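PDB 4WCT: fructosyl amine:oxygen oxidoreductase from Neosartorya fumigata, which probably uses its bound flavin-adenine dinucleotide to oxidise fructosyl amines (Amadori products) with molecular oxygen, releasing the amine from its sugar adduct. Local coordinates for residues S20-E25 and A231-L236; S26-I31 and K50-L55; T40-A45 and K193-R198; A367-R372 and L379-G384. All blocks are in the same frame, centred on the assembly; numbering follows the deposited sequence. Where two conformers were deposited one is given.

Interaction 1: residues S20-E25 and A231-L236; sequences SILSTE and AHRTIL
The carbonyl oxygen of Ser20 is gripped by both terminal nitrogens of one guanidinium group. Arg233 NH2 gives the shorter and straighter bond, 2.8 Å to Ser20 O at an N-H...O angle of 159°, and approaches almost head-on to the carbonyl. Arg233 NH1 donates to the same oxygen through a longer, more bent bond, and both bonds lie in the guanidinium plane. NH1 also donates to Ser20 OG at 3.0 Å, this time somewhat tilted from that plane. A chi1 of 75° sets the hydroxyl between the backbone N and carbonyl carbon of Ser20, bringing it to the same nitrogen and placing Ser20 OG 3.5 Å from His232 CD2. On its own side Arg233 NH1 reaches back to His232 O, which further limits rotation of the group. A water bridges Ser20 N and His232 O, accepting from the first and donating to the second. One face of the guanidinium carries Leu22 CD1, while Leu22 CB stands 3.8 Å from Arg233 NH2. An irregular N-terminal segment is thus tied down by its main chain at the start of strand 233-236, an inner strand of the six-stranded sheet of a Rossmann-type FAD-binding fold.

Interaction 2: residues S26-I31 and K50-L55; sequences SSIIVI and KDVTVL. With FAD (flavin-adenine dinucleotide), chain C.
Asp51 meets Ser27 at the entry to a parallel strand pair: its carboxylate OD2 lies 3.3 Å from Ser27 CB, while its carbonyl O accepts from Ile28 N at 2.9 Å. Two waters help to join the segments here, one between Asp51 N and Ser26 O, the other touching Asp51 OD1, Ile28 O and Thr53 OG1. Val52 pairs with Ile28, its CG2 packing 4.3 Å from Ile28 CB, and its CG1 reaches on to Val30. Thr53 then bonds through both its backbone N and its backbone O, with N donating to Ile28 O and O accepting from Val30 N at 2.8 Å. At Val54 the side chain lies alongside that of Val30 and points the same way, Val54 CG2 being 4.1 Å from Val30 CB. Leu55 closes the series: its N bonds to Val30 O, and on the opposite face of the sheet from the valines its CD1 touches Ile29 CG2 at 3.9 Å. Here the strands reach the cofactor, where Ile31 CG2 is 3.5 Å from FAD C2A and Leu55 O is likewise close to that carbon. Strands 28-31 and 52-56, linked through helix 35-46, form a beta-alpha-beta unit. Its chemistry implies that main-chain bonds set the register while branched apolar side chains fill both faces, and that these strands offer the adenine close approach, not charge.

Interaction 3: residues T40-A45 and K193-R198; sequences TALHLA and KRLGVR
Val197 splays its two methyls over two alanines of helix 35-46: with chi1 at 174°, CG1 is trans to the backbone N and faces Ala41, while CG2 swings beside that nitrogen and turns to Ala45. Val197 CG1 stands 4.1 Å from Ala41 CB, and Val197 CG2 is 3.8 Å from Ala45 CB. The same CG2 also rests 3.7 Å from the carbonyl oxygen of Ala41, an oxygen already accepting the helical bond from Ala45 N. The two alanines are one turn apart, and their small side chains let the valine come close to the helix backbone. Leu195 approaches the next part of that surface, its CB meeting Ala45 CB at 3.9 Å. Its extended branch carries CD1 to 4.3 Å from Leu42 CD1, a looser touch between methyls. Between these two contacting residues lies Gly196, whose phi of 115° belongs to a Schellman motif that ends helix 181-194 and turns the chain toward strand 198-201. That turn allows Leu195 and Val197 to address one helix from a short loop. Val52 and Val54 of strand 52-56 also touch Val197, so the valine sits between helix and sheet. The side chains that meet are all aliphatic, which suggests that close fit, with water probably excluded around buried Val197 and Ala41 but not at exposed Leu195, holds the C-terminal end of helix 181-194 against the first Rossmann-type helix.

Interaction 4: residues A367-R372 and L379-G384; sequences AFLIDR and LLVAVG
This is a beta hairpin of two antiparallel strands at one edge of the six-stranded sheet, with Leu369 paired to Val383 and Asp371 to Val381. Strand 369-372 is outermost within the chain, whereas strand 379-383 is bonded on its other side to strand 233-236, whose direction it shares. Each of the two hydrogen-bonded pairs is closed by reciprocal bonds. Val383 N donates to Leu369 O at 2.9 Å and nearly straight, at 174°, and Leu369 N returns a bond to Val383 O. Asp371 and Val381 exchange the same two bonds at slightly greater length. On the face holding Leu369, Val381 and Val383, the leucine runs alongside Val383, with Leu369 CD2 3.8 Å from Val383 CG2, and lies across Val381. Asp371 shares this face, and its OD2 is held by the backbone of Trp418. On the other face, Ile370 CG1 meets Ala382 CB at 4.3 Å, and the aliphatic part of Arg372 crosses Leu380 at about a right angle, Arg372 CG lying 3.9 Å from Leu380 CD1. A chi1 of 178° brings Leu380 CD1 against the carbonyl group of Asp371 in the neighbouring strand, while helix 393-404 packs against the same leucine. Beyond the strand pairing, Gly384 takes a positive phi of 84° and turns its carbonyl to Phe368, a residue whose ring also makes edge-to-face contacts with Trp36 and Phe94. Gly384 O lies at the edge of the Phe368 ring, in its plane, 3.4 Å from Phe368 CD1.

From the N terminus, interaction 1 ties 20-25 to 231-236, closing a loop of some two hundred residues that contains both interaction 2 and interaction 3. Interaction 2 closes the short beta-alpha-beta crossover between 26-31 and 50-55. Interaction 3 starts inside that crossover, on helix 35-46, and ends at 193-198, so the two cross along the chain. Interaction 4 follows in series as a local hairpin. Backbone bonds join the neighbours: Arg198 pairs with strand 52-56, Ile235 with strand 28-31, and Leu236 with strand 379-383. The four contacts therefore tie one mixed sheet together from strand 198-201 to strand 369-372, with helix 35-46 packed against it.

Interaction 1: residues S20-E25 and A231-L236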
# COMPACT_ATOMS: atom_id res chain seq x y z
N SER A 20 -3.31 -6.73 -31.19
CA SER A 20 -2.03 -6.84 -31.87
C SER A 20 -1.16 -7.91 -31.19
O SER A 20 -1.28 -8.14 -29.99
CB SER A 20 -1.30 -5.49 -31.83
OG SER A 20 -0.77 -5.21 -30.54
N ILE A 21 -0.26 -8.55 -31.95
CA ILE A 21 0.64 -9.54 -31.37
C ILE A 21 1.68 -8.86 -30.48
O ILE A 21 2.42 -7.96 -30.93
CB ILE A 21 1.37 -10.38 -32.45
CG1 ILE A 21 0.38 -10.94 -33.47
CG2 ILE A 21 2.11 -11.54 -31.80
CD1 ILE A 21 -0.53 -12.03 -32.93
N LEU A 22 1.81 -9.33 -29.24
CA LEU A 22 2.72 -8.69 -28.30
C LEU A 22 4.17 -9.07 -28.59
O LEU A 22 4.50 -10.25 -28.74
CB LEU A 22 2.37 -9.08 -26.85
CG LEU A 22 3.22 -8.39 -25.79
CD1 LEU A 22 2.84 -6.93 -25.68
CD2 LEU A 22 3.08 -9.09 -24.44
N SER A 23 5.03 -8.07 -28.58
CA SER A 23 6.46 -8.25 -28.67
C SER A 23 7.12 -7.11 -27.91
O SER A 23 6.46 -6.13 -27.56
CB SER A 23 6.92 -8.22 -30.15
OG SER A 23 7.03 -6.90 -30.65
N THR A 24 8.43 -7.17 -27.78
CA THR A 24 9.15 -6.11 -27.12
C THR A 24 9.17 -4.81 -27.92
O THR A 24 9.54 -3.75 -27.39
CB THR A 24 10.60 -6.54 -26.86
OG1 THR A 24 11.09 -7.20 -28.04
CG2 THR A 24 10.64 -7.51 -25.71
N GLU A 25 8.77 -4.87 -29.18
CA GLU A 25 8.62 -3.66 -29.96
C GLU A 25 7.24 -3.00 -29.82
O GLU A 25 7.05 -1.87 -30.29
CB GLU A 25 8.87 -3.96 -31.44
CG GLU A 25 10.32 -4.28 -31.73
CD GLU A 25 10.74 -5.61 -31.13
OE1 GLU A 25 10.09 -6.63 -31.44
OE2 GLU A 25 11.66 -5.61 -30.28
N ALA A 231 -1.32 3.34 -27.71
CA ALA A 231 -0.42 2.24 -27.52
C ALA A 231 -1.07 0.91 -27.88
O ALA A 231 -2.30 0.74 -27.79
CB ALA A 231 0.05 2.20 -26.06
N HIS A 232 -0.22 -0.05 -28.19
CA HIS A 232 -0.62 -1.43 -28.42
C HIS A 232 -1.10 -2.14 -27.17
O HIS A 232 -2.00 -2.99 -27.24
CB HIS A 232 0.52 -2.22 -29.04
CG HIS A 232 0.77 -1.89 -30.48
ND1 HIS A 232 1.95 -1.33 -30.93
CD2 HIS A 232 -0.06 -1.91 -31.55
CE1 HIS A 232 1.84 -1.06 -32.22
NE2 HIS A 232 0.64 -1.41 -32.62
N ARG A 233 -0.55 -1.76 -26.01
CA ARG A 233 -1.10 -2.24 -24.72
C ARG A 233 -1.13 -1.11 -23.71
O ARG A 233 -0.32 -0.21 -23.77
CB ARG A 233 -0.27 -3.34 -24.12
CG ARG A 233 -0.16 -4.63 -24.94
CD ARG A 233 -1.50 -5.34 -24.98
NE ARG A 233 -1.40 -6.69 -25.52
CZ ARG A 233 -1.36 -6.96 -26.82
NH1 ARG A 233 -1.52 -5.99 -27.71
NH2 ARG A 233 -1.30 -8.22 -27.24
N THR A 234 -2.19 -1.11 -22.88
CA THR A 234 -2.37 -0.08 -21.86
C THR A 234 -2.46 -0.78 -20.51
O THR A 234 -3.22 -1.77 -20.36
CB THR A 234 -3.62 0.76 -22.12
OG1 THR A 234 -3.47 1.42 -23.39
CG2 THR A 234 -3.87 1.75 -21.04
N ILE A 235 -1.62 -0.35 -19.58
CA ILE A 235 -1.63 -0.91 -18.22
C ILE A 235 -2.17 0.13 -17.25
O ILE A 235 -1.64 1.23 -17.17
CB ILE A 235 -0.21 -1.32 -17.79
CG1 ILE A 235 0.34 -2.37 -18.77
CG2 ILE A 235 -0.21 -1.88 -16.36
CD1 ILE A 235 1.78 -2.76 -18.47
N LEU A 236 -3.26 -0.20 -16.56
CA LEU A 236 -3.85 0.70 -15.60
C LEU A 236 -3.36 0.35 -14.20
O LEU A 236 -3.76 -0.68 -13.64
CB LEU A 236 -5.37 0.65 -15.68
CG LEU A 236 -6.17 1.50 -14.70
CD1 LEU A 236 -5.77 2.95 -14.66
CD2 LEU A 236 -7.67 1.39 -14.97
O HOH W 1 -3.63 -4.36 -29.49

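Interaction 2: residues S26-I31 and K50-L55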
# COMPACT_ATOMS: atom_id res chain seq x y z
N SER A 26 6.31 -3.68 -29.15
CA SER A 26 4.95 -3.16 -28.95
C SER A 26 5.00 -1.90 -28.07
O SER A 26 5.62 -1.92 -27.00
CB SER A 26 4.05 -4.20 -28.25
OG SER A 26 3.89 -5.43 -28.95
N SER A 27 4.27 -0.86 -28.46
CA SER A 27 4.14 0.33 -27.63
C SER A 27 3.23 0.04 -26.43
O SER A 27 2.25 -0.70 -26.55
CB SER A 27 3.60 1.52 -28.44
OG SER A 27 2.32 1.21 -28.96
N ILE A 28 3.73 0.44 -25.26
CA ILE A 28 3.03 0.27 -24.00
C ILE A 28 2.83 1.60 -23.30
O ILE A 28 3.76 2.41 -23.24
CB ILE A 28 3.81 -0.69 -23.08
CG1 ILE A 28 3.96 -2.04 -23.79
CG2 ILE A 28 3.02 -0.94 -21.80
CD1 ILE A 28 4.96 -2.94 -23.14
N ILE A 29 1.63 1.80 -22.74
CA ILE A 29 1.35 2.94 -21.86
C ILE A 29 1.02 2.40 -20.47
O ILE A 29 0.33 1.39 -20.34
CB ILE A 29 0.15 3.79 -22.34
CG1 ILE A 29 0.58 4.74 -23.46
CG2 ILE A 29 -0.46 4.60 -21.21
CD1 ILE A 29 -0.58 5.16 -24.32
N VAL A 30 1.70 2.96 -19.47
CA VAL A 30 1.40 2.65 -18.06
C VAL A 30 0.78 3.87 -17.46
O VAL A 30 1.35 4.97 -17.54
CB VAL A 30 2.69 2.34 -17.28
CG1 VAL A 30 2.38 2.20 -15.78
CG2 VAL A 30 3.43 1.12 -17.87
N ILE A 31 -0.44 3.71 -16.95
CA ILE A 31 -1.14 4.79 -16.30
C ILE A 31 -0.90 4.67 -14.79
O ILE A 31 -1.42 3.77 -14.12
CB ILE A 31 -2.65 4.74 -16.60
CG1 ILE A 31 -2.94 4.70 -18.12
CG2 ILE A 31 -3.39 5.86 -15.91
CD1 ILE A 31 -4.37 4.35 -18.46
N LYS A 50 11.15 -1.52 -25.56
CA LYS A 50 11.84 -0.31 -25.95
C LYS A 50 10.94 0.90 -26.02
O LYS A 50 11.43 2.02 -26.05
CB LYS A 50 12.47 -0.50 -27.34
CG LYS A 50 13.58 -1.53 -27.38
CD LYS A 50 14.73 -1.14 -26.47
CE LYS A 50 16.01 -1.88 -26.86
NZ LYS A 50 17.22 -1.21 -26.29
N ASP A 51 9.63 0.69 -25.98
CA ASP A 51 8.67 1.78 -26.21
C ASP A 51 7.62 1.82 -25.11
O ASP A 51 6.52 1.27 -25.26
CB ASP A 51 8.01 1.60 -27.57
CG ASP A 51 7.13 2.78 -27.95
OD1 ASP A 51 7.00 3.74 -27.17
OD2 ASP A 51 6.58 2.75 -29.07
N VAL A 52 8.04 2.33 -23.96
CA VAL A 52 7.15 2.39 -22.80
C VAL A 52 7.01 3.85 -22.38
O VAL A 52 8.00 4.55 -22.20
CB VAL A 52 7.73 1.54 -21.65
CG1 VAL A 52 6.82 1.61 -20.43
CG2 VAL A 52 7.96 0.11 -22.08
N THR A 53 5.77 4.28 -22.15
CA THR A 53 5.46 5.63 -21.71
C THR A 53 4.58 5.53 -20.46
O THR A 53 3.61 4.80 -20.48
CB THR A 53 4.67 6.39 -22.79
OG1 THR A 53 5.47 6.46 -23.97
CG2 THR A 53 4.34 7.80 -22.30
N VAL A 54 4.99 6.23 -19.41
CA VAL A 54 4.28 6.25 -18.14
C VAL A 54 3.66 7.62 -17.92
O VAL A 54 4.33 8.63 -18.07
CB VAL A 54 5.21 5.94 -16.97
CG1 VAL A 54 4.40 5.78 -15.67
CG2 VAL A 54 6.02 4.69 -17.23
N LEU A 55 2.35 7.64 -17.65
CA LEU A 55 1.62 8.89 -17.47
C LEU A 55 1.22 9.06 -16.00
O LEU A 55 0.68 8.14 -15.41
CB LEU A 55 0.35 8.88 -18.29
CG LEU A 55 0.49 8.66 -19.81
CD1 LEU A 55 -0.86 8.45 -20.47
CD2 LEU A 55 1.22 9.87 -20.37
PA FAD C . 0.09 4.31 -5.55
O1A FAD C . 1.44 4.02 -4.96
O2A FAD C . -0.91 5.14 -4.80
O5B FAD C . 0.36 4.95 -6.96
C5B FAD C . -0.74 5.35 -7.78
C4B FAD C . -0.23 6.39 -8.77
O4B FAD C . -1.27 6.65 -9.77
C3B FAD C . 0.14 7.73 -8.15
O3B FAD C . 1.49 8.12 -8.45
C2B FAD C . -0.87 8.71 -8.76
O2B FAD C . -0.42 10.05 -8.88
C1B FAD C . -1.21 8.02 -10.08
N9A FAD C . -2.52 8.46 -10.61
C8A FAD C . -3.64 8.74 -9.91
N7A FAD C . -4.62 9.17 -10.74
C5A FAD C . -4.11 9.06 -12.00
C6A FAD C . -4.60 9.41 -13.33
N6A FAD C . -5.84 9.89 -13.51
N1A FAD C . -3.73 9.26 -14.36
C2A FAD C . -2.49 8.77 -14.22
N3A FAD C . -1.98 8.47 -13.02
C4A FAD C . -2.74 8.61 -11.91
N1 FAD C . 1.51 -1.61 2.15
C2 FAD C . 2.49 -2.45 2.64
O2 FAD C . 2.91 -3.33 1.89
N3 FAD C . 3.05 -2.25 3.83
C4 FAD C . 2.60 -1.31 4.69
O4 FAD C . 3.08 -1.09 5.83
C4X FAD C . 1.55 -0.41 4.25
N5 FAD C . 1.07 0.57 5.07
C5X FAD C . 0.27 1.54 4.53
C6 FAD C . -0.05 2.68 5.25
C7 FAD C . -0.95 3.60 4.74
C7M FAD C . -1.22 4.85 5.50
C8 FAD C . -1.49 3.39 3.39
C8M FAD C . -2.42 4.36 2.76
C9 FAD C . -1.10 2.32 2.62
C9A FAD C . -0.28 1.35 3.16
N10 FAD C . 0.05 0.21 2.43
C10 FAD C . 1.04 -0.63 2.92
C1' FAD C . -0.49 -0.11 1.11
C2' FAD C . 0.41 0.35 -0.03
O2' FAD C . 0.78 1.70 0.25
C3' FAD C . -0.37 0.25 -1.34
O3' FAD C . -1.02 -1.03 -1.43
C4' FAD C . 0.53 0.47 -2.56
O4' FAD C . 1.38 1.59 -2.32
C5' FAD C . -0.37 0.77 -3.75
O5' FAD C . 0.45 0.93 -4.91
P FAD C . -0.20 1.49 -6.27
O1P FAD C . 0.91 1.60 -7.29
O2P FAD C . -1.42 0.64 -6.54
O3P FAD C . -0.69 2.96 -5.87
O HOH W 2 8.04 -1.65 -26.09
O HOH W 3 4.71 4.07 -25.37

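Interaction 3: residues T40-A45 and K193-R198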
# COMPACT_ATOMS: atom_id res chain seq x y z
N THR A 40 6.55 -1.71 -12.57
CA THR A 40 6.21 -2.24 -13.89
C THR A 40 7.11 -1.63 -14.98
O THR A 40 7.69 -2.36 -15.79
CB THR A 40 4.74 -1.97 -14.21
OG1 THR A 40 3.91 -2.66 -13.26
CG2 THR A 40 4.40 -2.43 -15.61
N ALA A 41 7.36 -0.33 -14.91
CA ALA A 41 8.18 0.34 -15.92
C ALA A 41 9.59 -0.25 -15.90
O ALA A 41 10.19 -0.54 -16.94
CB ALA A 41 8.23 1.83 -15.65
N LEU A 42 10.12 -0.42 -14.70
CA LEU A 42 11.46 -0.99 -14.55
C LEU A 42 11.55 -2.40 -15.10
O LEU A 42 12.47 -2.72 -15.87
CB LEU A 42 11.89 -0.97 -13.09
CG LEU A 42 13.21 -1.66 -12.76
CD1 LEU A 42 14.35 -0.86 -13.36
CD2 LEU A 42 13.27 -1.69 -11.24
N HIS A 43 10.59 -3.25 -14.77
CA HIS A 43 10.62 -4.64 -15.24
C HIS A 43 10.43 -4.73 -16.76
O HIS A 43 11.13 -5.51 -17.40
CB HIS A 43 9.56 -5.47 -14.54
CG HIS A 43 9.97 -5.91 -13.19
ND1 HIS A 43 10.48 -7.17 -12.95
CD2 HIS A 43 9.91 -5.29 -11.98
CE1 HIS A 43 10.78 -7.28 -11.67
NE2 HIS A 43 10.45 -6.16 -11.06
N LEU A 44 9.60 -3.87 -17.33
CA LEU A 44 9.42 -3.88 -18.80
C LEU A 44 10.72 -3.44 -19.48
O LEU A 44 11.19 -4.10 -20.41
CB LEU A 44 8.29 -2.95 -19.22
CG LEU A 44 6.88 -3.44 -18.87
CD1 LEU A 44 5.85 -2.37 -19.18
CD2 LEU A 44 6.55 -4.75 -19.58
N ALA A 45 11.35 -2.40 -18.95
CA ALA A 45 12.67 -1.99 -19.47
C ALA A 45 13.72 -3.09 -19.39
O ALA A 45 14.46 -3.34 -20.37
CB ALA A 45 13.16 -0.73 -18.79
N LYS A 193 14.06 5.19 -16.04
CA LYS A 193 14.33 6.30 -16.95
C LYS A 193 15.74 6.22 -17.55
O LYS A 193 15.96 6.59 -18.71
CB LYS A 193 14.13 7.63 -16.23
CG LYS A 193 14.62 8.85 -16.98
CD LYS A 193 14.06 10.12 -16.35
CE LYS A 193 14.23 11.33 -17.25
NZ LYS A 193 13.73 12.53 -16.56
N ARG A 194 16.69 5.72 -16.77
CA ARG A 194 18.05 5.49 -17.29
C ARG A 194 18.03 4.45 -18.41
O ARG A 194 18.78 4.57 -19.40
CB ARG A 194 18.99 5.05 -16.16
CG ARG A 194 20.44 4.96 -16.57
CD ARG A 194 21.33 4.47 -15.43
NE ARG A 194 21.20 3.04 -15.22
CZ ARG A 194 22.07 2.12 -15.60
NH1 ARG A 194 23.16 2.48 -16.28
NH2 ARG A 194 21.89 0.86 -15.22
N LEU A 195 17.18 3.43 -18.27
CA LEU A 195 17.08 2.35 -19.22
C LEU A 195 16.20 2.67 -20.41
O LEU A 195 15.97 1.82 -21.27
CB LEU A 195 16.60 1.08 -18.54
CG LEU A 195 17.53 0.52 -17.49
CD1 LEU A 195 16.95 -0.73 -16.84
CD2 LEU A 195 18.89 0.18 -18.08
N GLY A 196 15.57 3.84 -20.37
CA GLY A 196 14.92 4.41 -21.57
C GLY A 196 13.41 4.58 -21.55
O GLY A 196 12.79 4.99 -22.56
N VAL A 197 12.78 4.30 -20.40
CA VAL A 197 11.32 4.53 -20.29
C VAL A 197 11.07 6.02 -20.31
O VAL A 197 11.81 6.79 -19.71
CB VAL A 197 10.79 3.90 -18.98
CG1 VAL A 197 9.31 4.25 -18.77
CG2 VAL A 197 11.05 2.40 -19.04
N ARG A 198 9.98 6.42 -20.96
CA ARG A 198 9.58 7.80 -21.04
C ARG A 198 8.45 8.09 -20.03
O ARG A 198 7.55 7.30 -19.88
CB ARG A 198 9.08 8.12 -22.45
CG ARG A 198 8.44 9.49 -22.55
CD ARG A 198 8.55 10.09 -23.95
NE ARG A 198 7.39 10.92 -24.30
CZ ARG A 198 6.30 10.46 -24.91
NH1 ARG A 198 6.21 9.16 -25.22
NH2 ARG A 198 5.31 11.28 -25.22

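Interaction 4: residues A367-R372 and L379-G384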
# COMPACT_ATOMS: atom_id res chain seq x y z
N ALA A 367 -7.20 -9.61 -1.92
CA ALA A 367 -6.17 -10.03 -2.86
C ALA A 367 -6.06 -9.03 -3.99
O ALA A 367 -6.97 -8.23 -4.22
CB ALA A 367 -6.42 -11.46 -3.37
N PHE A 368 -4.88 -8.98 -4.61
CA PHE A 368 -4.66 -8.06 -5.71
C PHE A 368 -5.55 -8.36 -6.90
O PHE A 368 -6.22 -9.38 -6.97
CB PHE A 368 -3.20 -8.07 -6.14
CG PHE A 368 -2.20 -7.92 -4.99
CD1 PHE A 368 -2.46 -7.04 -3.93
CD2 PHE A 368 -0.98 -8.58 -5.04
CE1 PHE A 368 -1.55 -6.90 -2.90
CE2 PHE A 368 -0.08 -8.47 -3.98
CZ PHE A 368 -0.38 -7.63 -2.91
N LEU A 369 -5.60 -7.42 -7.81
CA LEU A 369 -6.37 -7.57 -9.05
C LEU A 369 -5.45 -7.24 -10.21
O LEU A 369 -5.14 -6.08 -10.50
CB LEU A 369 -7.61 -6.69 -9.02
CG LEU A 369 -8.42 -6.54 -10.32
CD1 LEU A 369 -8.79 -7.90 -10.90
CD2 LEU A 369 -9.64 -5.66 -10.10
N ILE A 370 -4.89 -8.30 -10.81
CA ILE A 370 -3.91 -8.14 -11.86
C ILE A 370 -4.30 -9.10 -12.97
O ILE A 370 -4.19 -10.32 -12.79
CB ILE A 370 -2.48 -8.48 -11.39
CG1 ILE A 370 -2.04 -7.56 -10.26
CG2 ILE A 370 -1.50 -8.37 -12.53
CD1 ILE A 370 -0.79 -8.07 -9.58
N ASP A 371 -4.85 -8.56 -14.05
CA ASP A 371 -5.38 -9.41 -15.13
C ASP A 371 -5.63 -8.59 -16.37
O ASP A 371 -5.85 -7.40 -16.30
CB ASP A 371 -6.70 -10.05 -14.67
CG ASP A 371 -7.06 -11.31 -15.44
OD1 ASP A 371 -6.28 -11.76 -16.33
OD2 ASP A 371 -8.10 -11.90 -15.09
N ARG A 372 -5.68 -9.27 -17.51
CA ARG A 372 -6.21 -8.69 -18.72
C ARG A 372 -7.71 -8.60 -18.66
O ARG A 372 -8.35 -9.44 -18.07
CB ARG A 372 -5.74 -9.53 -19.92
CG ARG A 372 -4.23 -9.73 -19.93
CD ARG A 372 -3.77 -10.81 -20.91
NE ARG A 372 -4.30 -10.56 -22.25
CZ ARG A 372 -3.56 -10.22 -23.30
NH1 ARG A 372 -2.24 -10.12 -23.19
NH2 ARG A 372 -4.14 -9.97 -24.47
N LEU A 379 -6.04 -4.17 -22.59
CA LEU A 379 -5.96 -3.51 -21.30
C LEU A 379 -5.55 -4.54 -20.25
O LEU A 379 -6.21 -5.56 -20.08
CB LEU A 379 -7.33 -2.91 -20.93
CG LEU A 379 -7.43 -2.32 -19.52
CD1 LEU A 379 -6.60 -1.05 -19.42
CD2 LEU A 379 -8.88 -2.01 -19.23
N LEU A 380 -4.54 -4.18 -19.47
CA LEU A 380 -4.16 -4.93 -18.28
C LEU A 380 -4.37 -4.05 -17.06
O LEU A 380 -3.99 -2.89 -17.09
CB LEU A 380 -2.69 -5.30 -18.37
CG LEU A 380 -2.10 -6.06 -17.18
CD1 LEU A 380 -2.62 -7.48 -17.12
CD2 LEU A 380 -0.60 -6.07 -17.33
N VAL A 381 -5.15 -4.53 -16.12
CA VAL A 381 -5.32 -3.82 -14.83
C VAL A 381 -4.35 -4.38 -13.79
O VAL A 381 -4.12 -5.57 -13.72
CB VAL A 381 -6.79 -3.87 -14.33
CG1 VAL A 381 -7.74 -3.26 -15.35
CG2 VAL A 381 -7.24 -5.28 -13.96
N ALA A 382 -3.79 -3.49 -12.98
CA ALA A 382 -2.89 -3.88 -11.90
C ALA A 382 -3.16 -2.94 -10.72
O ALA A 382 -2.59 -1.87 -10.61
CB ALA A 382 -1.43 -3.82 -12.35
N VAL A 383 -4.16 -3.36 -9.95
CA VAL A 383 -4.79 -2.53 -8.93
C VAL A 383 -5.12 -3.39 -7.71
O VAL A 383 -4.84 -4.60 -7.67
CB VAL A 383 -6.06 -1.85 -9.49
CG1 VAL A 383 -5.73 -0.90 -10.63
CG2 VAL A 383 -7.08 -2.87 -9.92
N GLY A 384 -5.65 -2.75 -6.68
CA GLY A 384 -6.20 -3.49 -5.55
C GLY A 384 -5.11 -3.86 -4.55
O GLY A 384 -5.14 -4.93 -3.93